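Local structure of alpha-glucosidase (Bacteroides thetaiotaomicron, 5XFM) at residues F148-S160 with P171-M183. The protein probably hydrolyses beta-L-arabinopyranosides and alpha-galactosides as a bifunctional, calcium-binding glycoside hydrolase of family 97. The protein carries 1 engineered substitution. Residues are numbered along the deposited sequence; the frame is centred on the assembly and turned at random.
With CA (calcium ion), chain E.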
loop_
_atom_site.group_PDB
_atom_site.type_symbol
_atom_site.label_atom_id
_atom_site.label_comp_id
_atom_site.label_asym_id
_atom_site.label_seq_id
_atom_site.Cartn_x
_atom_site.Cartn_y
_atom_site.Cartn_z
ATOM N N PHE A 148 -7.175 -20.402 9.797
ATOM C CA PHE A 148 -6.211 -21.043 8.901
ATOM C C PHE A 148 -5.875 -22.480 9.278
ATOM O O PHE A 148 -6.023 -22.870 10.435
ATOM C CB PHE A 148 -4.925 -20.215 8.836
ATOM C CG PHE A 148 -5.124 -18.854 8.249
ATOM C CD1 PHE A 148 -5.057 -18.661 6.878
ATOM C CD2 PHE A 148 -5.388 -17.769 9.063
ATOM C CE1 PHE A 148 -5.244 -17.402 6.332
ATOM C CE2 PHE A 148 -5.578 -16.512 8.522
ATOM C CZ PHE A 148 -5.506 -16.331 7.156
ATOM N N PRO A 149 -5.435 -23.280 8.290
ATOM C CA PRO A 149 -4.946 -24.623 8.617
ATOM C C PRO A 149 -3.793 -24.575 9.607
ATOM O O PRO A 149 -2.976 -23.656 9.583
ATOM C CB PRO A 149 -4.486 -25.173 7.267
ATOM C CG PRO A 149 -5.285 -24.423 6.269
ATOM C CD PRO A 149 -5.472 -23.045 6.837
ATOM N N GLU A 150 -3.748 -25.591 10.457
ATOM C CA GLU A 150 -2.790 -25.735 11.551
ATOM C C GLU A 150 -1.342 -25.387 11.190
ATOM O O GLU A 150 -0.634 -24.762 11.977
ATOM C CB GLU A 150 -2.899 -27.157 12.089
ATOM C CG GLU A 150 -3.942 -27.245 13.191
ATOM C CD GLU A 150 -4.126 -28.642 13.738
ATOM O OE1 GLU A 150 -3.160 -29.433 13.707
ATOM O OE2 GLU A 150 -5.256 -28.958 14.175
ATOM N N GLN A 151 -0.897 -25.812 10.014
ATOM C CA GLN A 151 0.514 -25.692 9.654
ATOM C C GLN A 151 0.853 -24.309 9.092
ATOM O O GLN A 151 1.957 -24.086 8.595
ATOM C CB GLN A 151 0.902 -26.765 8.632
ATOM C CG GLN A 151 0.342 -26.549 7.233
ATOM C CD GLN A 151 -1.113 -26.973 7.074
ATOM O OE1 GLN A 151 -1.845 -27.135 8.052
ATOM N NE2 GLN A 151 -1.540 -27.141 5.826
ATOM N N THR A 152 -0.100 -23.385 9.162
ATOM C CA THR A 152 0.056 -22.072 8.538
ATOM C C THR A 152 1.071 -21.190 9.260
ATOM O O THR A 152 1.013 -21.055 10.483
ATOM C CB THR A 152 -1.281 -21.311 8.491
ATOM O OG1 THR A 152 -2.240 -22.060 7.734
ATOM C CG2 THR A 152 -1.087 -19.934 7.875
ATOM N N THR A 153 1.997 -20.589 8.512
ATOM C CA THR A 153 2.876 -19.570 9.098
ATOM C C THR A 153 2.527 -18.162 8.592
ATOM O O THR A 153 1.764 -17.999 7.639
ATOM C CB THR A 153 4.365 -19.867 8.832
ATOM O OG1 THR A 153 4.576 -20.082 7.434
ATOM C CG2 THR A 153 4.801 -21.103 9.605
ATOM N N THR A 154 3.075 -17.145 9.248
ATOM C CA THR A 154 2.619 -15.774 9.032
ATOM C C THR A 154 3.738 -14.773 8.733
ATOM O O THR A 154 4.871 -14.933 9.184
ATOM C CB THR A 154 1.840 -15.264 10.267
ATOM O OG1 THR A 154 2.768 -14.897 11.292
ATOM C CG2 THR A 154 0.909 -16.344 10.815
ATOM N N PHE A 155 3.394 -13.733 7.975
ATOM C CA PHE A 155 4.288 -12.617 7.675
ATOM C C PHE A 155 3.550 -11.330 8.029
ATOM O O PHE A 155 2.933 -10.698 7.165
ATOM C CB PHE A 155 4.703 -12.611 6.198
ATOM C CG PHE A 155 5.442 -13.854 5.754
ATOM C CD1 PHE A 155 4.784 -15.069 5.623
ATOM C CD2 PHE A 155 6.784 -13.794 5.420
ATOM C CE1 PHE A 155 5.457 -16.207 5.206
ATOM C CE2 PHE A 155 7.465 -14.927 4.996
ATOM C CZ PHE A 155 6.799 -16.134 4.888
ATOM N N LEU A 156 3.620 -10.948 9.301
ATOM C CA LEU A 156 2.812 -9.859 9.841
ATOM C C LEU A 156 3.624 -8.751 10.509
ATOM O O LEU A 156 4.686 -9.000 11.084
ATOM C CB LEU A 156 1.819 -10.416 10.867
ATOM C CG LEU A 156 1.057 -11.685 10.480
ATOM C CD1 LEU A 156 0.273 -12.261 11.657
ATOM C CD2 LEU A 156 0.121 -11.364 9.334
ATOM N N CYS A 157 3.099 -7.532 10.453
ATOM C CA CYS A 157 3.617 -6.443 11.271
ATOM C C CYS A 157 2.513 -5.990 12.224
ATOM O O CYS A 157 1.348 -5.852 11.828
ATOM C CB CYS A 157 4.113 -5.280 10.408
ATOM S SG CYS A 157 2.840 -4.510 9.384
ATOM N N PRO A 158 2.875 -5.752 13.487
ATOM C CA PRO A 158 1.881 -5.500 14.527
ATOM C C PRO A 158 1.314 -4.094 14.476
ATOM O O PRO A 158 1.951 -3.184 13.945
ATOM C CB PRO A 158 2.682 -5.699 15.805
ATOM C CG PRO A 158 4.045 -5.182 15.424
ATOM C CD PRO A 158 4.250 -5.648 14.014
ATOM N N GLN A 159 0.108 -3.939 15.003
ATOM C CA GLN A 159 -0.437 -2.624 15.292
ATOM C C GLN A 159 0.157 -2.124 16.615
ATOM O O GLN A 159 0.226 -2.871 17.589
ATOM C CB GLN A 159 -1.968 -2.679 15.347
ATOM C CG GLN A 159 -2.626 -1.411 15.867
ATOM C CD GLN A 159 -2.472 -0.229 14.929
ATOM O OE1 GLN A 159 -1.357 0.203 14.631
ATOM N NE2 GLN A 159 -3.594 0.323 14.488
ATOM N N SER A 160 0.591 -0.867 16.660
ATOM C CA SER A 160 1.255 -0.355 17.862
ATOM C C SER A 160 0.259 0.071 18.939
ATOM O O SER A 160 -0.951 0.042 18.722
ATOM C CB SER A 160 2.175 0.826 17.517
ATOM O OG SER A 160 1.437 1.996 17.179
ATOM N N PRO A 171 -0.814 5.313 16.298
ATOM C CA PRO A 171 -0.328 4.444 15.212
ATOM C C PRO A 171 -0.067 5.163 13.895
ATOM O O PRO A 171 -0.751 6.143 13.582
ATOM C CB PRO A 171 -1.467 3.426 15.037
ATOM C CG PRO A 171 -2.296 3.534 16.304
ATOM C CD PRO A 171 -2.199 4.983 16.671
ATOM N N SER A 172 0.902 4.666 13.128
ATOM C CA SER A 172 1.250 5.276 11.844
ATOM C C SER A 172 1.671 4.224 10.819
ATOM O O SER A 172 2.298 4.545 9.809
ATOM C CB SER A 172 2.369 6.314 12.029
ATOM O OG SER A 172 3.436 5.799 12.817
ATOM N N TYR A 173 1.307 2.971 11.088
ATOM C CA TYR A 173 1.581 1.859 10.185
ATOM C C TYR A 173 3.064 1.790 9.857
ATOM O O TYR A 173 3.464 1.629 8.702
ATOM C CB TYR A 173 0.726 1.986 8.913
ATOM C CG TYR A 173 -0.710 1.578 9.137
ATOM C CD1 TYR A 173 -1.477 2.195 10.121
ATOM C CD2 TYR A 173 -1.306 0.581 8.369
ATOM C CE1 TYR A 173 -2.784 1.831 10.341
ATOM C CE2 TYR A 173 -2.626 0.210 8.580
ATOM C CZ TYR A 173 -3.357 0.841 9.569
ATOM O OH TYR A 173 -4.667 0.486 9.797
ATOM N N GLU A 174 3.880 1.930 10.893
ATOM C CA GLU A 174 5.324 1.924 10.732
ATOM C C GLU A 174 5.977 0.886 11.642
ATOM O O GLU A 174 6.766 1.224 12.514
ATOM C CB GLU A 174 5.890 3.328 10.997
ATOM C CG GLU A 174 5.807 4.250 9.779
ATOM C CD GLU A 174 5.928 5.735 10.116
ATOM O OE1 GLU A 174 5.891 6.100 11.306
ATOM O OE2 GLU A 174 6.104 6.541 9.179
ATOM N N GLU A 175 5.652 -0.386 11.426
ATOM C CA GLU A 175 6.183 -1.445 12.276
ATOM C C GLU A 175 6.891 -2.527 11.467
ATOM O O GLU A 175 6.803 -2.567 10.239
ATOM C CB GLU A 175 5.063 -2.056 13.122
ATOM C CG GLU A 175 4.271 -1.019 13.919
ATOM C CD GLU A 175 5.090 -0.312 14.987
ATOM O OE1 GLU A 175 5.998 -0.941 15.573
ATOM O OE2 GLU A 175 4.830 0.889 15.230
ATOM N N GLU A 176 7.604 -3.401 12.166
ATOM C CA GLU A 176 8.452 -4.383 11.510
ATOM C C GLU A 176 7.758 -5.726 11.377
ATOM O O GLU A 176 6.850 -6.040 12.145
ATOM C CB GLU A 176 9.757 -4.556 12.281
ATOM C CG GLU A 176 10.653 -3.345 12.251
ATOM C CD GLU A 176 11.894 -3.534 13.087
ATOM O OE1 GLU A 176 12.901 -4.044 12.549
ATOM O OE2 GLU A 176 11.859 -3.188 14.283
ATOM N N TYR A 177 8.217 -6.518 10.408
ATOM C CA TYR A 177 7.667 -7.844 10.130
ATOM C C TYR A 177 8.471 -8.975 10.761
ATOM O O TYR A 177 9.635 -8.801 11.106
ATOM C CB TYR A 177 7.604 -8.096 8.620
ATOM C CG TYR A 177 6.635 -7.233 7.855
ATOM C CD1 TYR A 177 6.991 -5.946 7.453
ATOM C CD2 TYR A 177 5.379 -7.716 7.500
ATOM C CE1 TYR A 177 6.120 -5.154 6.740
ATOM C CE2 TYR A 177 4.493 -6.930 6.781
ATOM C CZ TYR A 177 4.871 -5.649 6.404
ATOM O OH TYR A 177 4.008 -4.859 5.691
ATOM N N LYS A 178 7.817 -10.124 10.918
ATOM C CA LYS A 178 8.483 -11.395 11.179
ATOM C C LYS A 178 8.128 -12.384 10.072
ATOM O O LYS A 178 6.952 -12.568 9.746
ATOM C CB LYS A 178 8.087 -11.973 12.539
ATOM C CG LYS A 178 8.460 -11.122 13.734
ATOM C CD LYS A 178 8.293 -11.915 15.026
ATOM C CE LYS A 178 6.819 -12.158 15.352
ATOM N NZ LYS A 178 6.606 -13.005 16.563
ATOM N N ALA A 179 9.139 -12.997 9.468
ATOM C CA ALA A 179 8.893 -13.894 8.347
ATOM C C ALA A 179 8.688 -15.320 8.833
ATOM O O ALA A 179 9.422 -15.799 9.691
ATOM C CB ALA A 179 10.044 -13.835 7.346
ATOM N N ASP A 180 7.686 -15.992 8.272
ATOM C CA ASP A 180 7.373 -17.373 8.621
ATOM C C ASP A 180 7.273 -17.598 10.127
ATOM O O ASP A 180 7.785 -18.581 10.657
ATOM C CB ASP A 180 8.411 -18.310 7.998
ATOM C CG ASP A 180 8.002 -18.775 6.614
ATOM O OD1 ASP A 180 6.883 -19.318 6.481
ATOM O OD2 ASP A 180 8.770 -18.560 5.651
ATOM N N ALA A 181 6.617 -16.666 10.807
ATOM C CA ALA A 181 6.368 -16.783 12.233
ATOM C C ALA A 181 5.288 -17.822 12.508
ATOM O O ALA A 181 4.380 -18.006 11.698
ATOM C CB ALA A 181 5.961 -15.442 12.804
ATOM N N PRO A 182 5.387 -18.516 13.649
ATOM C CA PRO A 182 4.287 -19.401 14.043
ATOM C C PRO A 182 3.019 -18.590 14.292
ATOM O O PRO A 182 3.123 -17.418 14.682
ATOM C CB PRO A 182 4.788 -20.059 15.335
ATOM C CG PRO A 182 6.263 -19.777 15.393
ATOM C CD PRO A 182 6.496 -18.523 14.618
ATOM N N MET A 183 1.854 -19.185 14.038
ATOM C CA MET A 183 0.580 -18.518 14.282
ATOM C C MET A 183 0.396 -18.217 15.764
ATOM O O MET A 183 -0.216 -17.214 16.137
ATOM C CB MET A 183 -0.598 -19.363 13.774
ATOM C CG MET A 183 -1.002 -19.050 12.342
ATOM S SD MET A 183 -2.528 -19.856 11.831
ATOM C CE MET A 183 -2.310 -21.501 12.515
HETATM CA CA CA E . 6.868 8.893 8.627
HETATM O O HOH W 1 2.166 -15.118 13.782
HETATM O O HOH W 2 0.603 0.785 13.081
HETATM O O HOH W 3 7.499 8.807 11.048
HETATM O O HOH W 4 5.188 10.089 9.775
HETATM O O HOH W 5 8.620 10.568 10.118
HETATM O O HOH W 6 6.968 10.901 7.290
#
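Cys157 sets its CB 3.9 Å above the centre of the Tyr177 ring, almost on the ring normal. With SG held between the backbone N and the carbonyl carbon (chi1 62°), the sulfur lies over the same face, 3.8 Å from Tyr177 CZ. An alanine in place of Tyr177 would probably open a gap beneath Cys157 and cost the sulfur its aromatic partner.

Further along, Met183 is the long knob, filling the groove between Thr154, Thr152 and Phe148 beside the Pro149 to Thr152 turn: its CG rests 3.6 Å from Thr154 CG2, the chain runs on extended to SD, which reaches Phe148 CB and Thr152 CB, and bends only there, turning CE toward the carbonyl oxygens of Pro149 and Glu150. Asp180 and Ala181 both face Thr154, a G1 beta bulge, and Thr154 N bonds Ala181 O at 2.9 Å. The bulge backbone makes the bump that the Phe155 ring lies against, Asp180 N standing 3.4 Å above the ring's centre. Beside it, Thr153 OG1 donates to Asp180 OD1 at 2.6 Å, an oxygen that also pairs with Arg200.

At the other end Pro171 CB packs against the Gln159 amide, and Glu174 binds calcium together with Glu452 and Glu458. This is the bulged antiparallel edge pair of the N-terminal domain's beta-sandwich, with the loop before strand 178-182 supplying Glu174 to the calcium site.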